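Local coordinates for 7,8-dihydro-6-hydroxymethylpterin pyrophosphokinase-dihydropteroate synthase (Plasmodium falciparum, PDB 6JWS), which probably catalyses two consecutive steps of folate biosynthesis, pyrophosphorylation of 6-hydroxymethyl-7,8-dihydropterin with ATP and condensation of the product with 4-aminobenzoate to 7,8-dihydropteroate, at residues I481-Y486 / D499-I504; A506-P511 / E556-F561; K515-K520 / N565-Y570. The protein carries 1 engineered substitution. One frame throughout, in Å; residues are numbered along the deposited sequence.

In the fold
All three contacts lie in the TIM-barrel half of the chain. Interaction 1 is its core: two neighbouring parallel strands joined by backbone bonds, with polar side chains turned to the pterin. Interactions 2 and 3 both tie the long connection after strand 500-503 to helix 547-564 or the turn that ends it, and along the chain their segments cross. Interaction 2 is only partly buried and rests on an arginine holding a loop carbonyl; interaction 3, mostly buried, sets a lysine on a helix-end carbonyl beside apolar contacts. Interaction 1 meets 506-511 through I484 O and N509 ND2, and 515-520 through L501 on L517.

Interaction 1: I481-Y486 / D499-I504; sequences IDTINY and DILNDI. With PT1 (pteroic acid), chain I.
I481 and D482 pair in parallel with L501 and N502. Two backbone bonds carry the pairing, I481 N to I500 O (2.9 Å) and N502 N to I481 O (2.9 Å). A weak third runs from T483 N to N502 O.

Apolar contact is modest: L501 CD1 meets T483 CG2, and I484 CG2 touches I504 CG1 (4.0 Å). T483 OG1 accepts from N485 N in an ST turn and is hydrogen-bonded to E448 OE2.

Water links the two segments where the strands run out. One molecule donates to D482 OD1 and N502 O and accepts from I504 N; another joins I484 O to D503 OD2, while D503 OD1 is hydrogen-bonded to S505 OG and C507 N.

D482 and N502 run side by side, carboxylate and amide planes 38° apart. With CG anti to the backbone N (chi1 175°), the N502 amide meets pteroic acid with both its polar atoms, in nearly straight bonds: OD1 accepts from N11 (2.9 Å) and ND2 donates to N9 (3.2 Å). D482 OD2 lies 2.7 Å from ligand N8. These strands, bridged by helix 486-494, form a beta-alpha-beta unit of the TIM barrel, their C-terminal ends lining the pterin pocket.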
loop_
_atom_site.group_PDB
_atom_site.type_symbol
_atom_site.label_atom_id
_atom_site.label_comp_id
_atom_site.label_asym_id
_atom_site.label_seq_id
_atom_site.Cartn_x
_atom_site.Cartn_y
_atom_site.Cartn_z
ATOM N N ILE B 481 13.475 21.205 -17.971
ATOM C CA ILE B 481 14.924 21.372 -18.074
ATOM C C ILE B 481 15.540 21.445 -16.679
ATOM O O ILE B 481 15.178 22.299 -15.880
ATOM C CB ILE B 481 15.340 22.565 -18.962
ATOM C CG1 ILE B 481 16.848 22.807 -18.898
ATOM C CG2 ILE B 481 14.575 23.841 -18.642
ATOM C CD1 ILE B 481 17.388 23.436 -20.157
ATOM N N ASP B 482 16.480 20.537 -16.416
ATOM C CA ASP B 482 17.223 20.481 -15.177
ATOM C C ASP B 482 18.377 21.476 -15.282
ATOM O O ASP B 482 19.478 21.112 -15.720
ATOM C CB ASP B 482 17.727 19.052 -14.951
ATOM C CG ASP B 482 18.398 18.784 -13.605
ATOM O OD1 ASP B 482 18.789 19.749 -12.906
ATOM O OD2 ASP B 482 18.524 17.590 -13.246
ATOM N N THR B 483 18.111 22.722 -14.883
ATOM C CA THR B 483 19.135 23.756 -14.895
ATOM C C THR B 483 18.977 24.688 -13.686
ATOM O O THR B 483 17.877 24.841 -13.145
ATOM C CB THR B 483 19.119 24.539 -16.222
ATOM O OG1 THR B 483 20.302 25.335 -16.223
ATOM C CG2 THR B 483 17.914 25.442 -16.426
ATOM N N ILE B 484 20.073 25.356 -13.307
ATOM C CA ILE B 484 20.031 26.442 -12.336
ATOM C C ILE B 484 20.449 27.730 -13.044
ATOM O O ILE B 484 20.613 28.788 -12.404
ATOM C CB ILE B 484 20.968 26.156 -11.146
ATOM C CG1 ILE B 484 22.438 26.086 -11.585
ATOM C CG2 ILE B 484 20.531 24.897 -10.398
ATOM C CD1 ILE B 484 23.410 25.815 -10.445
ATOM N N ASN B 485 20.606 27.633 -14.368
ATOM C CA ASN B 485 21.301 28.680 -15.094
ATOM C C ASN B 485 20.322 29.572 -15.850
ATOM O O ASN B 485 19.638 29.143 -16.773
ATOM C CB ASN B 485 22.464 28.145 -15.935
ATOM C CG ASN B 485 23.267 29.266 -16.548
ATOM O OD1 ASN B 485 22.911 29.782 -17.613
ATOM N ND2 ASN B 485 24.324 29.683 -15.863
ATOM N N TYR B 486 20.285 30.836 -15.436
ATOM C CA TYR B 486 19.474 31.860 -16.064
ATOM C C TYR B 486 19.610 31.868 -17.592
ATOM O O TYR B 486 18.599 31.817 -18.297
ATOM C CB TYR B 486 19.855 33.216 -15.475
ATOM C CG TYR B 486 19.048 34.350 -16.044
ATOM C CD1 TYR B 486 19.416 34.966 -17.234
ATOM C CD2 TYR B 486 17.930 34.816 -15.381
ATOM C CE1 TYR B 486 18.683 36.013 -17.761
ATOM C CE2 TYR B 486 17.187 35.872 -15.885
ATOM C CZ TYR B 486 17.558 36.457 -17.088
ATOM O OH TYR B 486 16.828 37.498 -17.586
ATOM N N ASP B 499 8.768 23.553 -21.018
ATOM C CA ASP B 499 7.615 23.920 -20.215
ATOM C C ASP B 499 7.961 24.174 -18.744
ATOM O O ASP B 499 7.300 24.979 -18.106
ATOM C CB ASP B 499 6.573 22.810 -20.285
ATOM C CG ASP B 499 6.238 22.524 -21.728
ATOM O OD1 ASP B 499 5.738 23.476 -22.388
ATOM O OD2 ASP B 499 6.545 21.381 -22.191
ATOM N N ILE B 500 8.931 23.450 -18.179
ATOM C CA ILE B 500 9.097 23.411 -16.730
ATOM C C ILE B 500 10.558 23.695 -16.390
ATOM O O ILE B 500 11.444 23.103 -16.995
ATOM C CB ILE B 500 8.659 22.036 -16.158
ATOM C CG1 ILE B 500 7.145 21.827 -16.254
ATOM C CG2 ILE B 500 9.149 21.865 -14.713
ATOM C CD1 ILE B 500 6.674 20.425 -15.927
ATOM N N LEU B 501 10.794 24.610 -15.439
ATOM C CA LEU B 501 12.106 24.732 -14.821
ATOM C C LEU B 501 12.232 23.709 -13.682
ATOM O O LEU B 501 11.427 23.674 -12.752
ATOM C CB LEU B 501 12.327 26.172 -14.335
ATOM C CG LEU B 501 13.590 26.417 -13.487
ATOM C CD1 LEU B 501 14.867 26.147 -14.285
ATOM C CD2 LEU B 501 13.629 27.842 -12.958
ATOM N N ASN B 502 13.274 22.883 -13.759
ATOM C CA ASN B 502 13.655 21.998 -12.676
ATOM C C ASN B 502 14.940 22.538 -12.045
ATOM O O ASN B 502 16.029 22.304 -12.561
ATOM C CB ASN B 502 13.841 20.571 -13.203
ATOM C CG ASN B 502 14.363 19.628 -12.147
ATOM O OD1 ASN B 502 14.277 19.936 -10.960
ATOM N ND2 ASN B 502 14.939 18.505 -12.562
ATOM N N ASP B 503 14.807 23.262 -10.920
ATOM C CA ASP B 503 15.922 24.002 -10.339
ATOM C C ASP B 503 16.348 23.345 -9.019
ATOM O O ASP B 503 15.713 23.529 -7.981
ATOM C CB ASP B 503 15.560 25.483 -10.197
ATOM C CG ASP B 503 16.722 26.398 -9.816
ATOM O OD1 ASP B 503 17.548 26.017 -8.916
ATOM O OD2 ASP B 503 16.824 27.481 -10.445
ATOM N N ILE B 504 17.446 22.578 -9.066
ATOM C CA ILE B 504 17.890 21.827 -7.901
ATOM C C ILE B 504 18.433 22.748 -6.801
ATOM O O ILE B 504 18.688 22.279 -5.699
ATOM C CB ILE B 504 18.884 20.713 -8.282
ATOM C CG1 ILE B 504 20.203 21.260 -8.856
ATOM C CG2 ILE B 504 18.221 19.688 -9.202
ATOM C CD1 ILE B 504 21.342 20.244 -8.868
HETATM C C2 PT1 I . 16.342 14.885 -8.194
HETATM C C3 PT1 I . 17.456 14.941 -9.141
HETATM C C5 PT1 I . 17.396 15.997 -10.156
HETATM N N6 PT1 I . 18.499 14.076 -9.115
HETATM C C7 PT1 I . 15.330 16.768 -9.218
HETATM N N9 PT1 I . 16.333 16.853 -10.150
HETATM C C10 PT1 I . 19.506 14.216 -10.017
HETATM N N11 PT1 I . 14.275 17.662 -9.226
HETATM C C12 PT1 I . 19.468 15.234 -10.961
HETATM C C21 PT1 I . 22.993 9.398 -5.217
HETATM O O22 PT1 I . 23.231 8.243 -5.664
HETATM O O1 PT1 I . 16.334 13.949 -7.236
HETATM N N4 PT1 I . 15.338 15.785 -8.278
HETATM N N8 PT1 I . 18.419 16.082 -11.023
HETATM C C13 PT1 I . 20.678 13.274 -9.940
HETATM N N14 PT1 I . 21.471 13.606 -8.725
HETATM C C15 PT1 I . 21.843 12.618 -7.877
HETATM C C16 PT1 I . 21.972 12.881 -6.497
HETATM C C17 PT1 I . 22.110 11.317 -8.415
HETATM C C18 PT1 I . 22.352 11.825 -5.632
HETATM C C19 PT1 I . 22.508 10.276 -7.539
HETATM C C20 PT1 I . 22.608 10.527 -6.148
HETATM O O23 PT1 I . 23.068 9.614 -3.996
HETATM O O HOH W 1 18.623 22.170 -11.823
HETATM O O HOH W 2 18.957 29.344 -9.922
#

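Interaction 2: A506-P511 / E556-F561; sequences ACTNNP and EQRLNF
R558 reaches from helix 547-564 to the loop 506-511 and holds the carbonyl of A506 side-on with two nitrogens. R558 NE donates to A506 O at 2.9 Å, and R558 NH2 to the same A506 O at 3.2 Å. The NE bond is the straighter, 155° against 136° at the hydrogen. The oxygen lies almost in the guanidinium plane, so the paired bonds fix the rotation of that flat group. R558 CG rests on A506 CB at 3.8 Å; beyond it, bends at chi2 and chi3 turn the guanidinium to the carbonyl. C507 O lies 3.0 Å from R558 NH2. This is the tight part, with A506 and C507 buried.

T508 forms its solvent-side border: the residue is exposed, yet its CG2 sits over the centre of one guanidinium face, 3.5 Å above the plane, while its hydroxyl bonds back to S505 O within the loop. The loose side lies at the far end, where P511 CB meets F561 CE2 at 4.2 Å, an oblique apolar touch between two partly exposed residues.

A506, C507 and R558 all pack on L528 of strand 525-529. One turn before R558, Y554 of the same helix touches A506 and T508, while I514 lies against both C507 and F561; the contact thus joins the loop at the C-terminal end of strand 500-503 to the helix that follows the next strand.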
loop_
_atom_site.group_PDB
_atom_site.type_symbol
_atom_site.label_atom_id
_atom_site.label_comp_id
_atom_site.label_asym_id
_atom_site.label_seq_id
_atom_site.Cartn_x
_atom_site.Cartn_y
_atom_site.Cartn_z
ATOM N N ALA B 506 16.531 25.273 -5.820
ATOM C CA ALA B 506 15.283 25.948 -5.482
ATOM C C ALA B 506 15.376 27.444 -5.811
ATOM O O ALA B 506 14.835 28.286 -5.095
ATOM C CB ALA B 506 14.875 25.681 -4.045
ATOM N N CYS B 507 16.070 27.752 -6.918
ATOM C CA CYS B 507 16.172 29.098 -7.461
ATOM C C CYS B 507 16.959 29.997 -6.504
ATOM O O CYS B 507 16.721 31.195 -6.455
ATOM C CB CYS B 507 14.792 29.697 -7.701
ATOM S SG CYS B 507 13.763 28.763 -8.869
ATOM N N THR B 508 17.867 29.419 -5.707
ATOM C CA THR B 508 18.747 30.236 -4.893
ATOM C C THR B 508 20.056 30.538 -5.621
ATOM O O THR B 508 20.749 31.457 -5.196
ATOM C CB THR B 508 19.067 29.612 -3.524
ATOM O OG1 THR B 508 19.723 28.360 -3.730
ATOM C CG2 THR B 508 17.853 29.429 -2.636
ATOM N N ASN B 509 20.446 29.741 -6.637
ATOM C CA ASN B 509 21.665 30.028 -7.390
ATOM C C ASN B 509 21.523 31.389 -8.074
ATOM O O ASN B 509 22.459 32.176 -8.086
ATOM C CB ASN B 509 22.040 28.993 -8.460
ATOM C CG ASN B 509 23.112 29.496 -9.429
ATOM O OD1 ASN B 509 24.264 29.701 -9.052
ATOM N ND2 ASN B 509 22.775 29.672 -10.700
ATOM N N ASN B 510 20.353 31.642 -8.659
ATOM C CA ASN B 510 20.114 32.894 -9.350
ATOM C C ASN B 510 18.625 33.213 -9.279
ATOM O O ASN B 510 17.877 32.824 -10.179
ATOM C CB ASN B 510 20.599 32.859 -10.806
ATOM C CG ASN B 510 20.514 34.239 -11.427
ATOM O OD1 ASN B 510 19.865 35.117 -10.859
ATOM N ND2 ASN B 510 21.167 34.450 -12.570
ATOM N N PRO B 511 18.150 33.905 -8.214
ATOM C CA PRO B 511 16.721 34.178 -8.035
ATOM C C PRO B 511 16.061 34.887 -9.216
ATOM O O PRO B 511 14.853 34.739 -9.398
ATOM C CB PRO B 511 16.640 34.994 -6.741
ATOM C CG PRO B 511 17.895 34.576 -5.998
ATOM C CD PRO B 511 18.949 34.387 -7.071
ATOM N N GLU B 556 8.817 25.474 1.764
ATOM C CA GLU B 556 7.701 26.383 1.991
ATOM C C GLU B 556 8.182 27.834 1.966
ATOM O O GLU B 556 7.513 28.698 1.384
ATOM C CB GLU B 556 7.010 26.083 3.327
ATOM C CG GLU B 556 6.185 24.794 3.284
ATOM C CD GLU B 556 5.576 24.418 4.635
ATOM O OE1 GLU B 556 6.283 24.498 5.649
ATOM O OE2 GLU B 556 4.400 24.039 4.677
ATOM N N GLN B 557 9.352 28.103 2.564
ATOM C CA GLN B 557 9.915 29.446 2.473
ATOM C C GLN B 557 10.177 29.813 1.006
ATOM O O GLN B 557 9.846 30.915 0.576
ATOM C CB GLN B 557 11.046 29.683 3.500
ATOM C CG GLN B 557 10.538 29.884 4.939
ATOM C CD GLN B 557 11.526 29.842 6.102
ATOM O OE1 GLN B 557 11.296 29.157 7.113
ATOM N NE2 GLN B 557 12.628 30.585 6.002
ATOM N N ARG B 558 10.702 28.871 0.203
ATOM C CA ARG B 558 10.965 29.168 -1.205
ATOM C C ARG B 558 9.670 29.447 -1.972
ATOM O O ARG B 558 9.607 30.373 -2.793
ATOM C CB ARG B 558 11.708 28.036 -1.928
ATOM C CG ARG B 558 13.107 27.775 -1.405
ATOM C CD ARG B 558 13.838 29.099 -1.345
ATOM N NE ARG B 558 14.224 29.641 -2.632
ATOM C CZ ARG B 558 14.620 30.896 -2.824
ATOM N NH1 ARG B 558 14.617 31.762 -1.824
ATOM N NH2 ARG B 558 14.965 31.302 -4.035
ATOM N N LEU B 559 8.659 28.608 -1.739
ATOM C CA LEU B 559 7.365 28.822 -2.371
ATOM C C LEU B 559 6.833 30.201 -1.977
ATOM O O LEU B 559 6.346 30.933 -2.821
ATOM C CB LEU B 559 6.397 27.688 -1.990
ATOM C CG LEU B 559 4.952 27.839 -2.479
ATOM C CD1 LEU B 559 4.301 26.489 -2.771
ATOM C CD2 LEU B 559 4.093 28.664 -1.510
ATOM N N ASN B 560 6.928 30.561 -0.695
ATOM C CA ASN B 560 6.428 31.857 -0.251
ATOM C C ASN B 560 7.105 32.981 -1.033
ATOM O O ASN B 560 6.451 33.959 -1.387
ATOM C CB ASN B 560 6.608 32.108 1.252
ATOM C CG ASN B 560 5.687 31.244 2.081
ATOM O OD1 ASN B 560 4.663 30.776 1.577
ATOM N ND2 ASN B 560 6.034 31.021 3.343
ATOM N N PHE B 561 8.417 32.842 -1.263
ATOM C CA PHE B 561 9.178 33.832 -2.014
ATOM C C PHE B 561 8.700 33.886 -3.461
ATOM O O PHE B 561 8.415 34.962 -3.967
ATOM C CB PHE B 561 10.674 33.544 -1.960
ATOM C CG PHE B 561 11.526 34.505 -2.755
ATOM C CD1 PHE B 561 11.712 35.812 -2.325
ATOM C CD2 PHE B 561 12.186 34.095 -3.906
ATOM C CE1 PHE B 561 12.532 36.687 -3.026
ATOM C CE2 PHE B 561 13.010 34.971 -4.602
ATOM C CZ PHE B 561 13.171 36.269 -4.174
#

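Interaction 3: K515-K520 / N565-Y570; sequences KLLKKK and NGIPRY
The backbones of L517 and I567 come no nearer than 7.3 Å between CA atoms, so side chains bridge the loop 515-520 and the turn after helix 547-564. That turn is a Schellman motif: G566, at positive phi (83°), is the C-prime residue, G566 N returns to V563 O and I567 N to L562 O.

K518 does most of the reaching. Its chain bends at chi3 and chi4, laying the methylenes along the turn before the ammonium group arrives at N565 O. K518 NZ donates to N565 O at 2.8 Å, approaching nearly along the carbonyl axis (172°). On the way K518 CD passes G566 O at 3.3 Å and comes unusually close to I567 CD1 (3.3 Å), a spacing to be read with caution. I567 CD1 touches both this lysine and L517, whose CB lies 3.8 Å away; the L517 and I567 side chains cross at about a right angle.

The N565 amide turns elsewhere, ND2 donating to I104 O and F561 O. K101 NZ is hydrogen-bonded to K515 O and K518 O. The contact joins the loop before strand 525-529 to the one before strand 572-575, with the K518 side chain about 8 Å from the bound calcium ion.

A cationic group thus meets a carbonyl just past a helix C-terminus, where the dipole would probably favour positive charge, while the lysine's own methylenes extend the apolar contact of L517 and I567. The bond joins a charge to a backbone carbonyl rather than to an acid.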
loop_
_atom_site.group_PDB
_atom_site.type_symbol
_atom_site.label_atom_id
_atom_site.label_comp_id
_atom_site.label_asym_id
_atom_site.label_seq_id
_atom_site.Cartn_x
_atom_site.Cartn_y
_atom_site.Cartn_z
ATOM N N LYS B 515 11.899 35.466 -12.713
ATOM C CA LYS B 515 11.284 36.399 -13.646
ATOM C C LYS B 515 11.064 35.739 -15.001
ATOM O O LYS B 515 10.196 36.160 -15.759
ATOM C CB LYS B 515 12.185 37.607 -13.912
ATOM C CG LYS B 515 12.515 38.498 -12.720
ATOM C CD LYS B 515 13.297 39.692 -13.229
ATOM C CE LYS B 515 14.569 39.985 -12.468
ATOM N NZ LYS B 515 15.710 40.281 -13.371
ATOM N N LEU B 516 11.840 34.702 -15.306
ATOM C CA LEU B 516 11.676 34.011 -16.568
ATOM C C LEU B 516 10.453 33.088 -16.543
ATOM O O LEU B 516 10.069 32.611 -17.605
ATOM C CB LEU B 516 12.955 33.222 -16.884
ATOM C CG LEU B 516 14.251 34.020 -17.098
ATOM C CD1 LEU B 516 15.400 33.078 -17.460
ATOM C CD2 LEU B 516 14.081 35.057 -18.208
ATOM N N LEU B 517 9.850 32.814 -15.364
ATOM C CA LEU B 517 8.724 31.877 -15.289
ATOM C C LEU B 517 7.418 32.578 -15.659
ATOM O O LEU B 517 6.346 31.966 -15.622
ATOM C CB LEU B 517 8.580 31.290 -13.882
ATOM C CG LEU B 517 9.777 30.520 -13.340
ATOM C CD1 LEU B 517 9.587 30.254 -11.854
ATOM C CD2 LEU B 517 9.977 29.226 -14.118
ATOM N N LYS B 518 7.530 33.863 -16.005
ATOM C CA LYS B 518 6.400 34.723 -16.315
ATOM C C LYS B 518 6.689 35.484 -17.608
ATOM O O LYS B 518 7.765 36.049 -17.783
ATOM C CB LYS B 518 6.185 35.693 -15.151
ATOM C CG LYS B 518 5.188 35.218 -14.105
ATOM C CD LYS B 518 5.320 35.800 -12.709
ATOM C CE LYS B 518 5.643 37.276 -12.622
ATOM N NZ LYS B 518 6.840 37.487 -11.773
ATOM N N LYS B 519 5.732 35.446 -18.533
ATOM C CA LYS B 519 5.744 36.319 -19.694
ATOM C C LYS B 519 4.417 37.075 -19.747
ATOM O O LYS B 519 3.596 36.949 -18.843
ATOM C CB LYS B 519 5.983 35.504 -20.966
ATOM C CG LYS B 519 7.396 34.971 -21.140
ATOM C CD LYS B 519 7.809 34.857 -22.593
ATOM C CE LYS B 519 7.056 33.796 -23.369
ATOM N NZ LYS B 519 7.890 32.588 -23.569
ATOM N N LYS B 520 4.216 37.848 -20.817
ATOM C CA LYS B 520 3.018 38.653 -21.010
ATOM C C LYS B 520 1.762 37.778 -20.976
ATOM O O LYS B 520 0.741 38.193 -20.432
ATOM C CB LYS B 520 3.118 39.472 -22.305
ATOM C CG LYS B 520 3.872 40.797 -22.202
ATOM C CD LYS B 520 4.089 41.502 -23.538
ATOM C CE LYS B 520 5.542 41.657 -23.949
ATOM N NZ LYS B 520 6.188 40.362 -24.269
ATOM N N ASN B 565 6.323 36.871 -5.510
ATOM C CA ASN B 565 6.827 37.506 -6.713
ATOM C C ASN B 565 5.894 37.186 -7.875
ATOM O O ASN B 565 6.274 37.339 -9.030
ATOM C CB ASN B 565 8.314 37.179 -6.916
ATOM C CG ASN B 565 9.179 38.056 -6.037
ATOM O OD1 ASN B 565 9.406 39.221 -6.384
ATOM N ND2 ASN B 565 9.639 37.535 -4.904
ATOM N N GLY B 566 4.704 36.669 -7.540
ATOM C CA GLY B 566 3.634 36.476 -8.502
ATOM C C GLY B 566 3.743 35.192 -9.310
ATOM O O GLY B 566 3.119 35.074 -10.359
ATOM N N ILE B 567 4.533 34.218 -8.838
ATOM C CA ILE B 567 4.469 32.896 -9.445
ATOM C C ILE B 567 3.218 32.206 -8.901
ATOM O O ILE B 567 3.023 32.143 -7.695
ATOM C CB ILE B 567 5.755 32.084 -9.186
ATOM C CG1 ILE B 567 7.001 32.836 -9.678
ATOM C CG2 ILE B 567 5.646 30.686 -9.801
ATOM C CD1 ILE B 567 6.896 33.346 -11.111
ATOM N N PRO B 568 2.272 31.780 -9.766
ATOM C CA PRO B 568 1.034 31.158 -9.287
ATOM C C PRO B 568 1.366 29.935 -8.424
ATOM O O PRO B 568 2.188 29.110 -8.820
ATOM C CB PRO B 568 0.328 30.721 -10.578
ATOM C CG PRO B 568 0.927 31.592 -11.682
ATOM C CD PRO B 568 2.341 31.906 -11.237
ATOM N N ARG B 569 0.712 29.839 -7.252
ATOM C CA ARG B 569 0.928 28.794 -6.258
ATOM C C ARG B 569 0.804 27.389 -6.855
ATOM O O ARG B 569 1.580 26.503 -6.496
ATOM C CB ARG B 569 -0.036 28.952 -5.073
ATOM C CG ARG B 569 0.274 28.037 -3.890
ATOM C CD ARG B 569 -0.680 28.243 -2.719
ATOM N NE ARG B 569 -0.522 29.588 -2.194
ATOM C CZ ARG B 569 0.203 29.882 -1.124
ATOM N NH1 ARG B 569 0.773 28.915 -0.415
ATOM N NH2 ARG B 569 0.316 31.146 -0.759
ATOM N N TYR B 570 -0.171 27.190 -7.749
ATOM C CA TYR B 570 -0.496 25.880 -8.292
ATOM C C TYR B 570 0.537 25.445 -9.341
ATOM O O TYR B 570 0.426 24.359 -9.904
ATOM C CB TYR B 570 -1.919 25.898 -8.864
ATOM C CG TYR B 570 -2.163 26.992 -9.870
ATOM C CD1 TYR B 570 -1.820 26.814 -11.195
ATOM C CD2 TYR B 570 -2.676 28.222 -9.490
ATOM C CE1 TYR B 570 -1.982 27.815 -12.133
ATOM C CE2 TYR B 570 -2.857 29.233 -10.417
ATOM C CZ TYR B 570 -2.519 29.022 -11.743
ATOM O OH TYR B 570 -2.667 30.006 -12.677
#